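Local coordinates for protein 2-dehydropantoate 2-reductase (Geobacter metallireducens, PDB 3HN2) that probably catalyses the NADPH-dependent reduction of 2-dehydropantoate (ketopantoate) to (R)-pantoate on the pathway to pantothenate, at residues G14-A19 / V138-A143; A19-S24 / A164-A169; L72-L77 / L100-G105; G123-L128 / K180-E185; A143-L148 / G170-T175. All blocks are in the same frame, centred on the assembly; numbering follows the deposited sequence.

Contact 1: residues G14-A19 / V138-A143; sequences GLYYGA and VHHLGA
Tyr16 and Val138 mark the closest backbone approach, with CA atoms 6.4 Å apart, where helix segment 14-19 passes almost at right angles (83°) to strand 138-140. Val138 straddles the helix surface: its CG2 lies 3.7 Å from Leu15 CB, and its CG1 packs on Tyr16 CB. Further along, with CG anti to the backbone N (chi1 174°), the Tyr16 ring reaches His140 and forms an offset stack, planes 24° apart. The phenol is slid so far that Tyr16 OH sits over the centre of one imidazole face, 3.2 Å above its plane. His140 NE2 donates to Ala143 O at 2.9 Å, while ND1 makes a weak hydrogen bond to Ser48 OG. With an alanine at His140, the Tyr16 ring would probably lose its stacking partner and Ala143 O this donor. Gripped at NE2 and more weakly at ND1, the imidazole is thus likely to be restrained as a surface for the helix that starts at what is probably the Rossmann-type glycine motif.

Contact 2: residues A19-S24 / A164-A169; sequences ALLQRS and AMFRQA
Leu21 and Met165 join two helices of the Rossmann-type domain, 14-23 and 157-168, which lie side by side on the sheet face that carries Leu74 and Leu100. The first of these helices follows the glycine-rich turn expected to face the dinucleotide in this family; the contact itself is at its far, C-terminal end. Leu21 CD2 touches Met165 SD at 3.8 Å, the two side chains crossing at about a right angle. The other leucine methyl, Leu21 CD1, approaches Phe166 CE1 obliquely at 4.3 Å. In Met165, CG anti to the backbone N (chi1 -176°) and a near-extended chi2 bring SD to Leu21 CD2, while chi3 turns only CE. Phe166 continues down to the sheet, where its ring packs against Leu74 and Leu100, so that it wedges between helix and strands. Leu20 turns its CB toward the same helix end and also packs on Val171, in the loop that follows. Where the two helices finish, the backbones come together, Ser24 CA and Ala169 CA being 5.4 Å apart. The small side chain of Ala169 permits this: its CB is lodged between Leu20 O, 3.6 Å away, and Ser24 OG, 3.3 Å away. That hydroxyl folds back over its own helix, lying 3.2 Å from Leu20 O and 3.1 Å from Leu21 O.

Contact 3: residues L72-L77 / L100-G105; sequences LVLVGL and LTLQNG
Leu74 and Leu100 are paired in register in the tight half of this contact, where segments 72-77 and 100-105 run as parallel strands. Leu100 N donates to Val73 O, and Val75 N to Leu100 O at 2.7 Å, nearly along the C=O axis; a third bond, Leu102 N to Val75 O (3.1 Å), extends the pairing just past the second strand. On one face of the sheet, Leu74 and Leu100 lie side by side and point the same way, CD1 to CD2 3.7 Å, and Leu74 CD2 also meets Leu102 CD1. Phe166 covers this leucine layer. The pair is the beginning and end of a beta-alpha-beta crossover through helix 85-89, which covers the opposite face by packing on Val75. Beyond Val75 the two chains part, and contact becomes sparser toward the partly exposed Leu77. Here one side chain spans the gap: Gln103, extended beyond CG, sends NE2 to Leu77 O at 2.7 Å. The acceptor lies in the amide plane, although the donor stands 48° above the carbonyl plane. Val75 CG1 packs against the same amide at 3.9 Å from NE2, and Gln103 OE1 is hydrogen-bonded to Tyr85 OH. A leucine in place of Gln103 would probably leave Leu77 O and Tyr85 OH without these bonds and that end less firmly fixed. Asn104, partly exposed, packs on Glu270 in a loop beyond these strands.

Contact 4: residues G123-L128 / K180-E185; sequences GGVAFL and KRARWE
Val125 and Arg183 have the nearest CA atoms, 6.3 Å apart, where helix segment 180-185 runs at 27° to strand segment 123-128. Along the helix, Arg181 takes no part in the strand contact; its NE forms a salt bridge with Glu185 OE2 at 2.7 Å, one turn on, and NH1 donates to Thr235 O beyond the helix. Ala182 comes next and points at the strand, its CB resting 3.7 Å from Val125 CG1. Val125 CG1 lies between the backbone N and carbonyl carbon (chi1 35°), directed at the alanine. Arg183 follows and reaches farthest. Bent at chi2 and chi3, it lays its guanidinium along the strand, with Gly124 N at its edge, near the plane. NH1 is 2.8 Å from Gly124 O, but the angle is too poor for a hydrogen bond, so the attraction is probably mainly electrostatic. The other nitrogens are firmly engaged: NE in a salt bridge with Glu109, NH2 with the carbonyls of Gln103 and Gly105. Gly123, where a CB would point at the helix, leaves the strand bare beside this group. Trp184 faces the other way, onto Val224 and Ala228 of helix 211-229. A buried arginine from the long helix 179-200 thus ties the Rossmann-type domain to the helical C-terminal domain, the two-domain build of ketopantoate reductases, in which the active site of relatives lies in the cleft between the domains.

Contact 5: residues A143-L148 / G170-T175; sequences AGRIIL and GVDCRT
Ile146 and Cys173 sit level on parallel strands, and their side chains, with those of Leu148 and Thr175, make a close-fitting surface on one side of the sheet. The thiol is the central bump. With SG anti to the backbone N (chi1 -167°), Cys173 drops it into the notch between the two aliphatic chains, 3.7 Å from Leu148 CD1 and 4.2 Å from Ile146 CB. Val171 fills the next hollow: its CG1 lies against Gly144 O at 3.4 Å and against Ile146 CD1 at 3.9 Å. At Gly144 (phi 127°) a CB would jam against the preceding carbonyl O, and with Arg145 this glycine forms a G1 beta bulge facing Phe127. Tyr17, from helix 14-23, covers both Val171 and Ile146. On the other side of the sheet, Ile147 and Arg174 are level but touch loosely, and the arginine's end leads away. Three backbone bonds fix the register: Ile146 N to Asp172 O, Arg174 N to Ile146 O (2.8 Å) and Leu148 N to Arg174 O. Strand 173-175, reached through helix 157-168, completes a beta-alpha-beta crossover at the sheet's edge within the chain. At the rim, Arg145 NE and Asp172 OD1 stay 5.6 Å apart; in the second subunit, Glu247 packs on Arg145 and Arg214 forms a long, weak ion pair with Asp172. Between the segments, apolar fit and backbone bonding therefore appear to outweigh charge pairing.

In the fold
From the N terminus, helix 14-23 opens two long loops: contact 1 closes the first on strands 137-140 and 142-150, and contact 2 closes the second on helix 157-168, the two crossing and sharing Ala19. Contact 3 lies within both, joining central strands of the large sheet. Contact 4 starts after contact 3 has closed, crosses contacts 1 and 2, and binds the sheet to helix 179-200 of the C-terminal part. Contact 5 falls inside the span of contact 4, follows contact 1 with Ala143 in common, and crosses contact 2. Tyr17, on the helix of contact 1, reaches contacts 3 and 5, Phe166 joins contact 2 to contact 3, and Arg183 links contact 4 to contact 3.

Contact 1: residues G14-A19 / V138-A143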
# COMPACT_ATOMS: atom_id res chain seq x y z
N GLY A 14 -4.72 -13.97 -15.82
CA GLY A 14 -4.85 -15.37 -16.22
C GLY A 14 -3.53 -15.97 -16.65
O GLY A 14 -3.23 -17.12 -16.34
N LEU A 15 -2.74 -15.17 -17.37
CA LEU A 15 -1.42 -15.57 -17.80
C LEU A 15 -0.47 -15.67 -16.62
O LEU A 15 0.22 -16.68 -16.47
CB LEU A 15 -0.86 -14.61 -18.85
CG LEU A 15 -1.35 -14.69 -20.30
CD1 LEU A 15 -0.70 -13.60 -21.13
CD2 LEU A 15 -1.08 -16.05 -20.93
N TYR A 16 -0.46 -14.63 -15.78
CA TYR A 16 0.41 -14.56 -14.59
C TYR A 16 0.23 -15.73 -13.64
O TYR A 16 1.20 -16.35 -13.23
CB TYR A 16 0.19 -13.24 -13.85
CG TYR A 16 0.92 -13.12 -12.53
CD1 TYR A 16 2.31 -13.00 -12.48
CD2 TYR A 16 0.22 -13.12 -11.32
CE1 TYR A 16 2.99 -12.89 -11.26
CE2 TYR A 16 0.89 -13.00 -10.10
CZ TYR A 16 2.27 -12.88 -10.08
OH TYR A 16 2.92 -12.77 -8.87
N TYR A 17 -1.02 -16.03 -13.30
CA TYR A 17 -1.32 -17.15 -12.40
C TYR A 17 -1.06 -18.50 -13.04
O TYR A 17 -0.55 -19.41 -12.38
CB TYR A 17 -2.74 -17.05 -11.86
CG TYR A 17 -2.93 -15.95 -10.84
CD1 TYR A 17 -2.00 -15.75 -9.82
CD2 TYR A 17 -4.04 -15.12 -10.89
CE1 TYR A 17 -2.17 -14.73 -8.88
CE2 TYR A 17 -4.22 -14.11 -9.96
CZ TYR A 17 -3.29 -13.92 -8.96
OH TYR A 17 -3.48 -12.91 -8.04
N GLY A 18 -1.38 -18.63 -14.32
CA GLY A 18 -1.13 -19.86 -15.07
C GLY A 18 0.35 -20.16 -15.24
O GLY A 18 0.76 -21.32 -15.20
N ALA A 19 1.14 -19.10 -15.44
CA ALA A 19 2.59 -19.22 -15.57
C ALA A 19 3.23 -19.64 -14.26
O ALA A 19 4.19 -20.42 -14.27
CB ALA A 19 3.19 -17.93 -16.06
N VAL A 138 4.04 -10.73 -19.73
CA VAL A 138 3.25 -10.40 -18.55
C VAL A 138 4.12 -9.61 -17.58
O VAL A 138 5.23 -10.03 -17.26
CB VAL A 138 2.75 -11.68 -17.83
CG1 VAL A 138 1.61 -11.35 -16.88
CG2 VAL A 138 2.32 -12.73 -18.84
N HIS A 139 3.61 -8.47 -17.11
CA HIS A 139 4.32 -7.66 -16.12
C HIS A 139 3.57 -7.67 -14.79
O HIS A 139 2.38 -7.37 -14.74
CB HIS A 139 4.51 -6.21 -16.61
CG HIS A 139 5.46 -6.08 -17.76
ND1 HIS A 139 5.22 -6.65 -19.00
CD2 HIS A 139 6.64 -5.43 -17.87
CE1 HIS A 139 6.22 -6.36 -19.81
NE2 HIS A 139 7.10 -5.62 -19.15
N HIS A 140 4.28 -8.04 -13.73
CA HIS A 140 3.71 -8.10 -12.38
C HIS A 140 4.36 -7.04 -11.50
O HIS A 140 5.54 -7.16 -11.14
CB HIS A 140 3.89 -9.51 -11.79
CG HIS A 140 3.77 -9.58 -10.30
ND1 HIS A 140 4.81 -9.97 -9.48
CD2 HIS A 140 2.73 -9.29 -9.47
CE1 HIS A 140 4.41 -9.94 -8.22
NE2 HIS A 140 3.16 -9.53 -8.19
N LEU A 141 3.59 -6.02 -11.16
CA LEU A 141 4.12 -4.83 -10.49
C LEU A 141 3.98 -4.87 -8.97
O LEU A 141 4.65 -4.10 -8.26
CB LEU A 141 3.48 -3.55 -11.05
CG LEU A 141 3.38 -3.36 -12.57
CD1 LEU A 141 2.69 -2.04 -12.89
CD2 LEU A 141 4.75 -3.45 -13.25
N GLY A 142 3.12 -5.76 -8.47
CA GLY A 142 2.89 -5.89 -7.04
C GLY A 142 1.79 -6.86 -6.66
O GLY A 142 1.02 -7.30 -7.51
N ALA A 143 1.75 -7.20 -5.37
CA ALA A 143 0.72 -8.04 -4.75
C ALA A 143 0.53 -9.39 -5.45
O ALA A 143 1.50 -9.99 -5.91
CB ALA A 143 -0.60 -7.27 -4.62

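Contact 2: residues A19-S24 / A164-A169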
# COMPACT_ATOMS: atom_id res chain seq x y z
N ALA A 19 1.14 -19.10 -15.44
CA ALA A 19 2.59 -19.22 -15.57
C ALA A 19 3.23 -19.64 -14.26
O ALA A 19 4.19 -20.42 -14.27
CB ALA A 19 3.19 -17.93 -16.06
N LEU A 20 2.71 -19.14 -13.15
CA LEU A 20 3.18 -19.54 -11.83
C LEU A 20 2.74 -20.97 -11.50
O LEU A 20 3.48 -21.72 -10.85
CB LEU A 20 2.70 -18.58 -10.74
CG LEU A 20 3.22 -17.14 -10.71
CD1 LEU A 20 2.58 -16.40 -9.55
CD2 LEU A 20 4.74 -17.04 -10.62
N LEU A 21 1.55 -21.34 -11.97
CA LEU A 21 1.03 -22.69 -11.77
C LEU A 21 1.87 -23.78 -12.45
O LEU A 21 2.22 -24.76 -11.80
CB LEU A 21 -0.44 -22.79 -12.17
CG LEU A 21 -1.47 -22.30 -11.14
CD1 LEU A 21 -2.78 -21.96 -11.82
CD2 LEU A 21 -1.68 -23.29 -10.00
N GLN A 22 2.22 -23.60 -13.72
CA GLN A 22 3.06 -24.59 -14.40
C GLN A 22 4.54 -24.52 -14.00
O GLN A 22 5.26 -25.51 -14.12
CB GLN A 22 2.89 -24.58 -15.92
CG GLN A 22 3.75 -23.60 -16.69
CD GLN A 22 3.79 -23.89 -18.18
OE1 GLN A 22 4.85 -24.15 -18.74
NE2 GLN A 22 2.63 -23.86 -18.83
N ARG A 23 4.99 -23.35 -13.52
CA ARG A 23 6.36 -23.18 -13.04
C ARG A 23 6.63 -24.07 -11.83
O ARG A 23 7.76 -24.51 -11.62
CB ARG A 23 6.64 -21.71 -12.68
CG ARG A 23 8.10 -21.30 -12.74
CD ARG A 23 8.75 -21.23 -11.36
NE ARG A 23 8.15 -20.21 -10.50
CZ ARG A 23 8.56 -18.94 -10.43
NH1 ARG A 23 7.94 -18.09 -9.62
NH2 ARG A 23 9.58 -18.52 -11.17
N SER A 24 5.58 -24.34 -11.06
CA SER A 24 5.64 -25.30 -9.96
C SER A 24 5.08 -26.68 -10.35
O SER A 24 4.73 -27.49 -9.50
CB SER A 24 4.91 -24.75 -8.74
OG SER A 24 3.60 -24.35 -9.10
N ALA A 164 -3.77 -24.71 -1.04
CA ALA A 164 -2.46 -25.35 -0.95
C ALA A 164 -1.74 -25.29 -2.29
O ALA A 164 -0.55 -24.95 -2.35
CB ALA A 164 -2.58 -26.79 -0.47
N MET A 165 -2.47 -25.61 -3.35
CA MET A 165 -1.97 -25.59 -4.73
C MET A 165 -1.41 -24.22 -5.13
O MET A 165 -0.34 -24.15 -5.75
CB MET A 165 -3.06 -26.04 -5.70
CG MET A 165 -2.62 -26.15 -7.15
SD MET A 165 -3.98 -25.85 -8.28
CE MET A 165 -4.67 -27.51 -8.41
N PHE A 166 -2.12 -23.15 -4.78
CA PHE A 166 -1.63 -21.79 -5.03
C PHE A 166 -0.42 -21.41 -4.18
O PHE A 166 0.52 -20.83 -4.70
CB PHE A 166 -2.73 -20.75 -4.84
CG PHE A 166 -3.63 -20.59 -6.03
CD1 PHE A 166 -3.16 -19.98 -7.19
CD2 PHE A 166 -4.94 -21.03 -5.99
CE1 PHE A 166 -3.98 -19.83 -8.30
CE2 PHE A 166 -5.77 -20.88 -7.09
CZ PHE A 166 -5.30 -20.27 -8.25
N ARG A 167 -0.46 -21.75 -2.89
CA ARG A 167 0.64 -21.46 -1.95
C ARG A 167 1.94 -22.17 -2.32
O ARG A 167 3.03 -21.62 -2.14
CB ARG A 167 0.24 -21.78 -0.51
CG ARG A 167 -0.70 -20.76 0.13
CD ARG A 167 -0.88 -21.00 1.63
NE ARG A 167 -1.53 -22.28 1.92
CZ ARG A 167 -2.80 -22.43 2.29
NH1 ARG A 167 -3.28 -23.65 2.53
NH2 ARG A 167 -3.60 -21.38 2.41
N GLN A 168 1.81 -23.39 -2.85
CA GLN A 168 2.93 -24.15 -3.42
C GLN A 168 3.57 -23.44 -4.61
O GLN A 168 4.77 -23.57 -4.85
CB GLN A 168 2.45 -25.53 -3.88
CG GLN A 168 2.37 -26.57 -2.77
CD GLN A 168 3.72 -27.17 -2.43
OE1 GLN A 168 4.46 -27.62 -3.31
NE2 GLN A 168 4.05 -27.19 -1.14
N ALA A 169 2.76 -22.68 -5.35
CA ALA A 169 3.20 -21.96 -6.53
C ALA A 169 3.73 -20.57 -6.19
O ALA A 169 4.17 -19.85 -7.08
CB ALA A 169 2.05 -21.86 -7.54

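Contact 3: residues L72-L77 / L100-G105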
# COMPACT_ATOMS: atom_id res chain seq x y z
N LEU A 72 -9.68 -28.52 -13.39
CA LEU A 72 -9.93 -27.16 -12.96
C LEU A 72 -9.84 -26.21 -14.15
O LEU A 72 -8.91 -26.31 -14.95
CB LEU A 72 -8.91 -26.75 -11.89
CG LEU A 72 -8.88 -25.29 -11.41
CD1 LEU A 72 -10.12 -24.96 -10.60
CD2 LEU A 72 -7.64 -25.04 -10.59
N VAL A 73 -10.82 -25.31 -14.27
CA VAL A 73 -10.68 -24.21 -15.22
C VAL A 73 -10.67 -22.85 -14.52
O VAL A 73 -11.65 -22.45 -13.88
CB VAL A 73 -11.68 -24.31 -16.42
CG1 VAL A 73 -13.04 -24.80 -15.99
CG2 VAL A 73 -11.79 -22.97 -17.17
N LEU A 74 -9.53 -22.18 -14.60
CA LEU A 74 -9.38 -20.79 -14.14
C LEU A 74 -9.95 -19.85 -15.18
O LEU A 74 -9.39 -19.72 -16.26
CB LEU A 74 -7.91 -20.45 -13.96
CG LEU A 74 -7.34 -20.16 -12.58
CD1 LEU A 74 -7.05 -21.45 -11.86
CD2 LEU A 74 -6.07 -19.34 -12.76
N VAL A 75 -11.05 -19.20 -14.84
CA VAL A 75 -11.61 -18.16 -15.70
C VAL A 75 -10.99 -16.80 -15.31
O VAL A 75 -11.13 -16.33 -14.18
CB VAL A 75 -13.15 -18.12 -15.61
CG1 VAL A 75 -13.72 -17.17 -16.64
CG2 VAL A 75 -13.73 -19.52 -15.82
N GLY A 76 -10.28 -16.20 -16.26
CA GLY A 76 -9.70 -14.87 -16.10
C GLY A 76 -10.19 -13.91 -17.16
O GLY A 76 -9.54 -12.89 -17.43
N LEU A 77 -11.33 -14.25 -17.77
CA LEU A 77 -11.97 -13.44 -18.81
C LEU A 77 -12.36 -12.06 -18.32
O LEU A 77 -12.69 -11.87 -17.16
CB LEU A 77 -13.25 -14.13 -19.31
CG LEU A 77 -13.23 -15.23 -20.37
CD1 LEU A 77 -14.58 -15.92 -20.39
CD2 LEU A 77 -12.89 -14.69 -21.75
N LEU A 100 -13.10 -22.10 -11.46
CA LEU A 100 -12.59 -21.05 -10.58
C LEU A 100 -12.63 -19.70 -11.28
O LEU A 100 -11.93 -19.49 -12.28
CB LEU A 100 -11.17 -21.38 -10.10
CG LEU A 100 -10.32 -20.41 -9.26
CD1 LEU A 100 -11.08 -19.85 -8.09
CD2 LEU A 100 -9.10 -21.15 -8.76
N THR A 101 -13.45 -18.80 -10.76
CA THR A 101 -13.57 -17.46 -11.33
C THR A 101 -12.72 -16.43 -10.55
O THR A 101 -12.78 -16.35 -9.31
CB THR A 101 -15.06 -17.06 -11.52
OG1 THR A 101 -15.17 -16.06 -12.53
CG2 THR A 101 -15.70 -16.59 -10.24
N LEU A 102 -11.90 -15.67 -11.27
CA LEU A 102 -11.00 -14.68 -10.67
C LEU A 102 -11.25 -13.27 -11.20
O LEU A 102 -10.51 -12.33 -10.88
CB LEU A 102 -9.54 -15.05 -10.91
CG LEU A 102 -8.86 -16.12 -10.05
CD1 LEU A 102 -7.52 -16.46 -10.66
CD2 LEU A 102 -8.69 -15.65 -8.63
N GLN A 103 -12.29 -13.14 -12.01
CA GLN A 103 -12.64 -11.88 -12.65
C GLN A 103 -13.30 -10.90 -11.69
O GLN A 103 -13.60 -11.24 -10.55
CB GLN A 103 -13.52 -12.14 -13.87
CG GLN A 103 -13.91 -13.61 -14.02
CD GLN A 103 -15.00 -13.85 -15.04
OE1 GLN A 103 -16.05 -14.40 -14.71
NE2 GLN A 103 -14.76 -13.45 -16.28
N ASN A 104 -13.51 -9.68 -12.17
CA ASN A 104 -13.93 -8.57 -11.31
C ASN A 104 -15.44 -8.37 -11.23
O ASN A 104 -16.18 -8.70 -12.16
CB ASN A 104 -13.26 -7.27 -11.78
CG ASN A 104 -11.76 -7.30 -11.59
OD1 ASN A 104 -11.21 -8.19 -10.94
ND2 ASN A 104 -11.08 -6.31 -12.17
N GLY A 105 -15.88 -7.82 -10.10
CA GLY A 105 -17.28 -7.47 -9.91
C GLY A 105 -18.10 -8.64 -9.44
O GLY A 105 -17.59 -9.56 -8.81

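Contact 4: residues G123-L128 / K180-E185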
# COMPACT_ATOMS: atom_id res chain seq x y z
N GLY A 123 -15.16 -19.16 -6.11
CA GLY A 123 -14.87 -17.76 -6.30
C GLY A 123 -13.53 -17.40 -5.70
O GLY A 123 -13.23 -17.74 -4.55
N GLY A 124 -12.72 -16.72 -6.50
CA GLY A 124 -11.45 -16.20 -6.03
C GLY A 124 -11.41 -14.69 -6.20
O GLY A 124 -11.39 -14.19 -7.32
N VAL A 125 -11.43 -13.97 -5.09
CA VAL A 125 -11.15 -12.53 -5.13
C VAL A 125 -9.64 -12.36 -5.10
O VAL A 125 -8.98 -12.69 -4.12
CB VAL A 125 -11.92 -11.68 -4.05
CG1 VAL A 125 -12.08 -12.44 -2.77
CG2 VAL A 125 -11.24 -10.33 -3.80
N ALA A 126 -9.10 -11.91 -6.23
CA ALA A 126 -7.67 -11.71 -6.40
C ALA A 126 -7.34 -10.22 -6.35
O ALA A 126 -8.13 -9.40 -6.81
CB ALA A 126 -7.22 -12.30 -7.72
N PHE A 127 -6.18 -9.89 -5.80
CA PHE A 127 -5.72 -8.50 -5.82
C PHE A 127 -4.32 -8.42 -6.40
O PHE A 127 -3.35 -8.85 -5.78
CB PHE A 127 -5.78 -7.87 -4.42
CG PHE A 127 -5.85 -6.37 -4.45
CD1 PHE A 127 -7.08 -5.72 -4.50
CD2 PHE A 127 -4.69 -5.60 -4.43
CE1 PHE A 127 -7.16 -4.33 -4.54
CE2 PHE A 127 -4.75 -4.21 -4.46
CZ PHE A 127 -5.99 -3.57 -4.51
N LEU A 128 -4.23 -7.84 -7.60
CA LEU A 128 -3.02 -7.89 -8.40
C LEU A 128 -2.80 -6.56 -9.11
O LEU A 128 -3.74 -5.98 -9.65
CB LEU A 128 -3.17 -8.99 -9.45
CG LEU A 128 -2.06 -9.98 -9.79
CD1 LEU A 128 -2.58 -10.89 -10.88
CD2 LEU A 128 -0.77 -9.32 -10.24
N LYS A 180 -19.20 -14.16 -0.63
CA LYS A 180 -20.07 -13.05 -0.97
C LYS A 180 -19.57 -11.74 -0.34
O LYS A 180 -19.51 -10.72 -1.02
CB LYS A 180 -21.50 -13.36 -0.52
CG LYS A 180 -22.60 -12.66 -1.30
CD LYS A 180 -23.93 -12.78 -0.57
CE LYS A 180 -25.11 -12.48 -1.47
NZ LYS A 180 -25.53 -13.68 -2.26
N ARG A 181 -19.20 -11.79 0.94
CA ARG A 181 -18.69 -10.62 1.66
C ARG A 181 -17.39 -10.11 1.05
O ARG A 181 -17.28 -8.94 0.77
CB ARG A 181 -18.50 -10.92 3.15
CG ARG A 181 -17.95 -9.73 3.95
CD ARG A 181 -17.64 -10.12 5.38
NE ARG A 181 -16.50 -9.36 5.88
CZ ARG A 181 -16.55 -8.46 6.85
NH1 ARG A 181 -17.68 -8.21 7.49
NH2 ARG A 181 -15.44 -7.81 7.20
N ALA A 182 -16.46 -11.03 0.80
CA ALA A 182 -15.15 -10.72 0.22
C ALA A 182 -15.20 -10.03 -1.15
O ALA A 182 -14.35 -9.18 -1.44
CB ALA A 182 -14.32 -11.99 0.15
N ARG A 183 -16.17 -10.42 -1.98
CA ARG A 183 -16.44 -9.76 -3.27
C ARG A 183 -16.84 -8.31 -3.04
O ARG A 183 -16.30 -7.40 -3.68
CB ARG A 183 -17.57 -10.49 -4.03
CG ARG A 183 -17.19 -11.85 -4.62
CD ARG A 183 -16.83 -11.74 -6.11
NE ARG A 183 -15.75 -12.67 -6.45
CZ ARG A 183 -14.99 -12.58 -7.54
NH1 ARG A 183 -14.04 -13.48 -7.75
NH2 ARG A 183 -15.18 -11.61 -8.42
N TRP A 184 -17.76 -8.11 -2.10
CA TRP A 184 -18.21 -6.78 -1.70
C TRP A 184 -17.11 -5.97 -1.03
O TRP A 184 -17.07 -4.74 -1.16
CB TRP A 184 -19.42 -6.89 -0.78
CG TRP A 184 -20.71 -7.04 -1.50
CD1 TRP A 184 -21.42 -8.19 -1.68
CD2 TRP A 184 -21.47 -6.00 -2.14
NE1 TRP A 184 -22.57 -7.94 -2.39
CE2 TRP A 184 -22.62 -6.60 -2.69
CE3 TRP A 184 -21.27 -4.62 -2.31
CZ2 TRP A 184 -23.58 -5.87 -3.40
CZ3 TRP A 184 -22.23 -3.89 -3.01
CH2 TRP A 184 -23.37 -4.52 -3.54
N GLU A 185 -16.22 -6.66 -0.31
CA GLU A 185 -15.07 -6.04 0.32
C GLU A 185 -14.14 -5.42 -0.73
O GLU A 185 -13.63 -4.32 -0.52
CB GLU A 185 -14.30 -7.06 1.16
CG GLU A 185 -15.01 -7.55 2.43
CD GLU A 185 -14.13 -8.42 3.31
OE1 GLU A 185 -13.26 -9.16 2.78
OE2 GLU A 185 -14.30 -8.39 4.55

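Contact 5: residues A143-L148 / G170-T175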
# COMPACT_ATOMS: atom_id res chain seq x y z
N ALA A 143 1.75 -7.20 -5.37
CA ALA A 143 0.72 -8.04 -4.75
C ALA A 143 0.53 -9.39 -5.45
O ALA A 143 1.50 -9.99 -5.91
CB ALA A 143 -0.60 -7.27 -4.62
N GLY A 144 -0.71 -9.87 -5.53
CA GLY A 144 -1.01 -11.12 -6.23
C GLY A 144 -1.78 -12.09 -5.37
O GLY A 144 -2.10 -13.19 -5.82
N ARG A 145 -2.08 -11.69 -4.14
CA ARG A 145 -2.77 -12.54 -3.18
C ARG A 145 -4.22 -12.85 -3.58
O ARG A 145 -4.84 -12.07 -4.30
CB ARG A 145 -2.70 -11.95 -1.77
CG ARG A 145 -3.44 -10.65 -1.57
CD ARG A 145 -3.48 -10.27 -0.10
NE ARG A 145 -4.47 -9.23 0.17
CZ ARG A 145 -5.74 -9.46 0.46
NH1 ARG A 145 -6.21 -10.70 0.54
NH2 ARG A 145 -6.56 -8.44 0.69
N ILE A 146 -4.73 -14.00 -3.15
CA ILE A 146 -6.06 -14.48 -3.54
C ILE A 146 -6.83 -14.96 -2.30
O ILE A 146 -6.26 -15.64 -1.45
CB ILE A 146 -5.98 -15.64 -4.59
CG1 ILE A 146 -5.19 -15.23 -5.83
CG2 ILE A 146 -7.38 -16.12 -5.01
CD1 ILE A 146 -5.02 -16.36 -6.85
N ILE A 147 -8.11 -14.62 -2.21
CA ILE A 147 -8.99 -15.21 -1.20
C ILE A 147 -9.99 -16.16 -1.89
O ILE A 147 -10.75 -15.74 -2.77
CB ILE A 147 -9.75 -14.13 -0.38
CG1 ILE A 147 -8.81 -12.99 0.05
CG2 ILE A 147 -10.42 -14.75 0.85
CD1 ILE A 147 -9.54 -11.80 0.65
N LEU A 148 -9.98 -17.43 -1.48
CA LEU A 148 -10.79 -18.48 -2.13
C LEU A 148 -12.06 -18.84 -1.36
O LEU A 148 -12.00 -19.22 -0.19
CB LEU A 148 -9.96 -19.76 -2.33
CG LEU A 148 -8.83 -19.74 -3.37
CD1 LEU A 148 -8.16 -21.08 -3.47
CD2 LEU A 148 -9.32 -19.28 -4.73
N GLY A 170 3.70 -20.21 -4.91
CA GLY A 170 4.24 -18.94 -4.45
C GLY A 170 3.22 -17.81 -4.42
O GLY A 170 3.59 -16.63 -4.35
N VAL A 171 1.94 -18.18 -4.48
CA VAL A 171 0.84 -17.22 -4.38
C VAL A 171 0.35 -17.21 -2.94
O VAL A 171 0.01 -18.26 -2.38
CB VAL A 171 -0.32 -17.57 -5.36
CG1 VAL A 171 -1.43 -16.51 -5.30
CG2 VAL A 171 0.19 -17.70 -6.78
N ASP A 172 0.32 -16.02 -2.33
CA ASP A 172 -0.20 -15.86 -0.97
C ASP A 172 -1.71 -16.07 -1.00
O ASP A 172 -2.46 -15.19 -1.41
CB ASP A 172 0.17 -14.48 -0.42
CG ASP A 172 -0.20 -14.31 1.04
OD1 ASP A 172 -1.05 -13.45 1.33
OD2 ASP A 172 0.36 -15.03 1.89
N CYS A 173 -2.15 -17.25 -0.58
CA CYS A 173 -3.54 -17.64 -0.82
C CYS A 173 -4.31 -17.98 0.45
O CYS A 173 -3.93 -18.89 1.19
CB CYS A 173 -3.58 -18.81 -1.80
SG CYS A 173 -5.22 -19.15 -2.45
N ARG A 174 -5.39 -17.24 0.68
CA ARG A 174 -6.19 -17.38 1.89
C ARG A 174 -7.51 -18.11 1.58
O ARG A 174 -7.76 -18.50 0.44
CB ARG A 174 -6.42 -15.98 2.51
CG ARG A 174 -6.80 -15.94 4.00
CD ARG A 174 -5.91 -16.81 4.87
NE ARG A 174 -6.67 -17.49 5.92
CZ ARG A 174 -7.00 -18.79 5.90
NH1 ARG A 174 -7.71 -19.30 6.90
NH2 ARG A 174 -6.62 -19.57 4.90
N THR A 175 -8.34 -18.32 2.59
CA THR A 175 -9.62 -19.01 2.44
C THR A 175 -10.65 -18.37 3.38
O THR A 175 -10.34 -18.04 4.52
CB THR A 175 -9.45 -20.53 2.69
OG1 THR A 175 -9.10 -21.16 1.46
CG2 THR A 175 -10.71 -21.18 3.26